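Local coordinates for sulfatase (Bacteroides fragilis CAG:558, PDB 6USS), which probably hydrolyses aryl sulfate esters as a calcium-dependent sulfatase of the gut microbiota, studied here with its catalytic residue replaced, at residues A[157-162]-A[247-252]. The protein carries 1 engineered substitution. Residues are numbered along the deposited sequence; the frame is centred on the assembly and turned at random.
Sequences GYHTIH and KEYNQP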
loop_
_atom_site.group_PDB
_atom_site.type_symbol
_atom_site.label_atom_id
_atom_site.label_comp_id
_atom_site.label_asym_id
_atom_site.label_seq_id
_atom_site.Cartn_x
_atom_site.Cartn_y
_atom_site.Cartn_z
ATOM N N GLY A 157 -4.198 -12.630 4.633
ATOM C CA GLY A 157 -4.286 -13.189 3.297
ATOM C C GLY A 157 -5.287 -12.543 2.366
ATOM O O GLY A 157 -5.389 -12.975 1.215
ATOM N N TYR A 158 -6.010 -11.520 2.794
ATOM C CA TYR A 158 -6.958 -10.871 1.900
ATOM C C TYR A 158 -6.262 -9.879 0.976
ATOM O O TYR A 158 -5.254 -9.261 1.336
ATOM C CB TYR A 158 -8.044 -10.159 2.704
ATOM C CG TYR A 158 -9.197 -11.067 3.051
ATOM C CD1 TYR A 158 -9.056 -12.056 4.031
ATOM C CD2 TYR A 158 -10.427 -10.946 2.400
ATOM C CE1 TYR A 158 -10.104 -12.891 4.361
ATOM C CE2 TYR A 158 -11.481 -11.777 2.722
ATOM C CZ TYR A 158 -11.317 -12.752 3.697
ATOM O OH TYR A 158 -12.380 -13.583 4.006
ATOM N N HIS A 159 -6.794 -9.757 -0.244
ATOM C CA HIS A 159 -6.422 -8.678 -1.157
ATOM C C HIS A 159 -7.375 -7.515 -0.883
ATOM O O HIS A 159 -8.585 -7.639 -1.100
ATOM C CB HIS A 159 -6.497 -9.138 -2.611
ATOM C CG HIS A 159 -6.262 -8.040 -3.606
ATOM N ND1 HIS A 159 -5.076 -7.337 -3.676
ATOM C CD2 HIS A 159 -7.061 -7.522 -4.570
ATOM C CE1 HIS A 159 -5.151 -6.443 -4.647
ATOM N NE2 HIS A 159 -6.345 -6.533 -5.205
ATOM N N THR A 160 -6.842 -6.398 -0.381
ATOM C CA THR A 160 -7.658 -5.318 0.167
ATOM C C THR A 160 -7.724 -4.150 -0.807
ATOM O O THR A 160 -6.684 -3.656 -1.262
ATOM C CB THR A 160 -7.083 -4.853 1.501
ATOM O OG1 THR A 160 -5.704 -4.522 1.322
ATOM C CG2 THR A 160 -7.166 -5.968 2.514
ATOM N N ILE A 161 -8.940 -3.705 -1.111
ATOM C CA ILE A 161 -9.181 -2.652 -2.090
ATOM C C ILE A 161 -9.999 -1.553 -1.430
ATOM O O ILE A 161 -11.055 -1.832 -0.847
ATOM C CB ILE A 161 -9.936 -3.176 -3.325
ATOM C CG1 ILE A 161 -9.222 -4.370 -3.939
ATOM C CG2 ILE A 161 -10.145 -2.062 -4.336
ATOM C CD1 ILE A 161 -10.076 -5.124 -4.917
ATOM N N HIS A 162 -9.525 -0.308 -1.548
ATOM C CA HIS A 162 -10.281 0.879 -1.166
ATOM C C HIS A 162 -10.688 1.686 -2.397
ATOM O O HIS A 162 -9.854 1.995 -3.264
ATOM C CB HIS A 162 -9.505 1.810 -0.231
ATOM C CG HIS A 162 -10.159 3.148 -0.091
ATOM N ND1 HIS A 162 -11.205 3.377 0.781
ATOM C CD2 HIS A 162 -10.005 4.292 -0.798
ATOM C CE1 HIS A 162 -11.621 4.627 0.650
ATOM N NE2 HIS A 162 -10.909 5.203 -0.302
ATOM N N LYS A 247 -9.387 -11.157 -9.530
ATOM C CA LYS A 247 -9.599 -12.526 -9.970
ATOM C C LYS A 247 -8.283 -13.221 -10.337
ATOM O O LYS A 247 -8.208 -14.452 -10.274
ATOM C CB LYS A 247 -10.571 -12.536 -11.149
ATOM C CG LYS A 247 -12.010 -12.772 -10.784
ATOM C CD LYS A 247 -12.809 -13.182 -12.017
ATOM C CE LYS A 247 -13.601 -14.490 -11.770
ATOM N NZ LYS A 247 -14.143 -15.117 -13.036
ATOM N N GLU A 248 -7.238 -12.460 -10.689
ATOM C CA GLU A 248 -5.932 -13.040 -11.014
ATOM C C GLU A 248 -5.225 -13.632 -9.799
ATOM O O GLU A 248 -4.351 -14.492 -9.962
ATOM C CB GLU A 248 -5.004 -11.981 -11.619
ATOM C CG GLU A 248 -5.431 -11.406 -12.957
ATOM C CD GLU A 248 -5.337 -12.400 -14.086
ATOM O OE1 GLU A 248 -4.544 -13.367 -13.983
ATOM O OE2 GLU A 248 -6.074 -12.216 -15.076
ATOM N N TYR A 249 -5.539 -13.166 -8.593
ATOM C CA TYR A 249 -4.811 -13.578 -7.403
ATOM C C TYR A 249 -5.577 -14.671 -6.683
ATOM O O TYR A 249 -6.792 -14.559 -6.479
ATOM C CB TYR A 249 -4.617 -12.407 -6.452
ATOM C CG TYR A 249 -3.887 -11.220 -7.013
ATOM C CD1 TYR A 249 -3.137 -11.305 -8.187
ATOM C CD2 TYR A 249 -3.920 -10.006 -6.334
ATOM C CE1 TYR A 249 -2.451 -10.181 -8.675
ATOM C CE2 TYR A 249 -3.241 -8.903 -6.791
ATOM C CZ TYR A 249 -2.513 -8.980 -7.956
ATOM O OH TYR A 249 -1.869 -7.843 -8.386
ATOM N N ASN A 250 -4.860 -15.718 -6.270
ATOM C CA ASN A 250 -5.514 -16.826 -5.576
ATOM C C ASN A 250 -5.577 -16.538 -4.070
ATOM O O ASN A 250 -4.902 -17.154 -3.239
ATOM C CB ASN A 250 -4.820 -18.145 -5.883
ATOM C CG ASN A 250 -5.427 -19.288 -5.103
ATOM O OD1 ASN A 250 -6.653 -19.384 -4.981
ATOM N ND2 ASN A 250 -4.577 -20.127 -4.518
ATOM N N GLN A 251 -6.451 -15.583 -3.736
ATOM C CA GLN A 251 -6.700 -15.098 -2.382
ATOM C C GLN A 251 -8.057 -14.407 -2.385
ATOM O O GLN A 251 -8.478 -13.891 -3.428
ATOM C CB GLN A 251 -5.595 -14.120 -1.910
ATOM C CG GLN A 251 -5.237 -13.007 -2.901
ATOM C CD GLN A 251 -4.191 -12.007 -2.382
ATOM O OE1 GLN A 251 -3.995 -11.843 -1.171
ATOM N NE2 GLN A 251 -3.507 -11.345 -3.309
ATOM N N PRO A 252 -8.763 -14.378 -1.259
ATOM C CA PRO A 252 -10.031 -13.648 -1.217
ATOM C C PRO A 252 -9.759 -12.154 -1.199
ATOM O O PRO A 252 -8.642 -11.695 -0.937
ATOM C CB PRO A 252 -10.670 -14.114 0.089
ATOM C CG PRO A 252 -9.495 -14.422 0.970
ATOM C CD PRO A 252 -8.368 -14.896 0.062
#
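Two neighbouring parallel strands of the central sheet, 159-164 and 253-258, begin side by side here: Tyr158, just before the one strand, and His159, its first residue, meet Tyr249 and Pro252 of the loop before the other. A backbone bond at the start of the pairing runs from His159 N to Pro252 O, 2.8 Å long and nearly straight at 175°; His159 and Ile161 also bond to Phe254, and Ile161 to Tyr256. Proline suits this place because the pairing uses its carbonyl, not the N-H it lacks, while its ring is left for packing. That ring lies over one face of Tyr158: Pro252 CG stands 3.6 Å from the ring centroid, almost on its normal, in a CH-pi contact, and Pro252 CB meets Tyr158 CE2 at 3.6 Å. Tyr158 OH bonds to Pro34 O, so the phenol combines a flat apolar face with a polar end. Tyr158 turns its CB away from the loop and His159 turns its own toward it. The imidazole offers a face to the edge of Tyr249, a T-shaped pair with centroids 5.1 Å apart and planes at 83°; chi1 of 174°, setting CG opposite the backbone N, swings it out there. Glu184 holds His159 ND1, whereas Tyr249 OH reaches Glu176 of the second subunit. Gln251 CD packs 3.7 Å from His159 CB. Gly157 is the C-prime residue of the Schellman motif ending helix 149-155, where a CB would crowd the preceding carbonyl O. Such helix-to-strand connections enter the parallel part of the central mixed sheet, as in the alpha/beta core of the alkaline phosphatase-like superfamily.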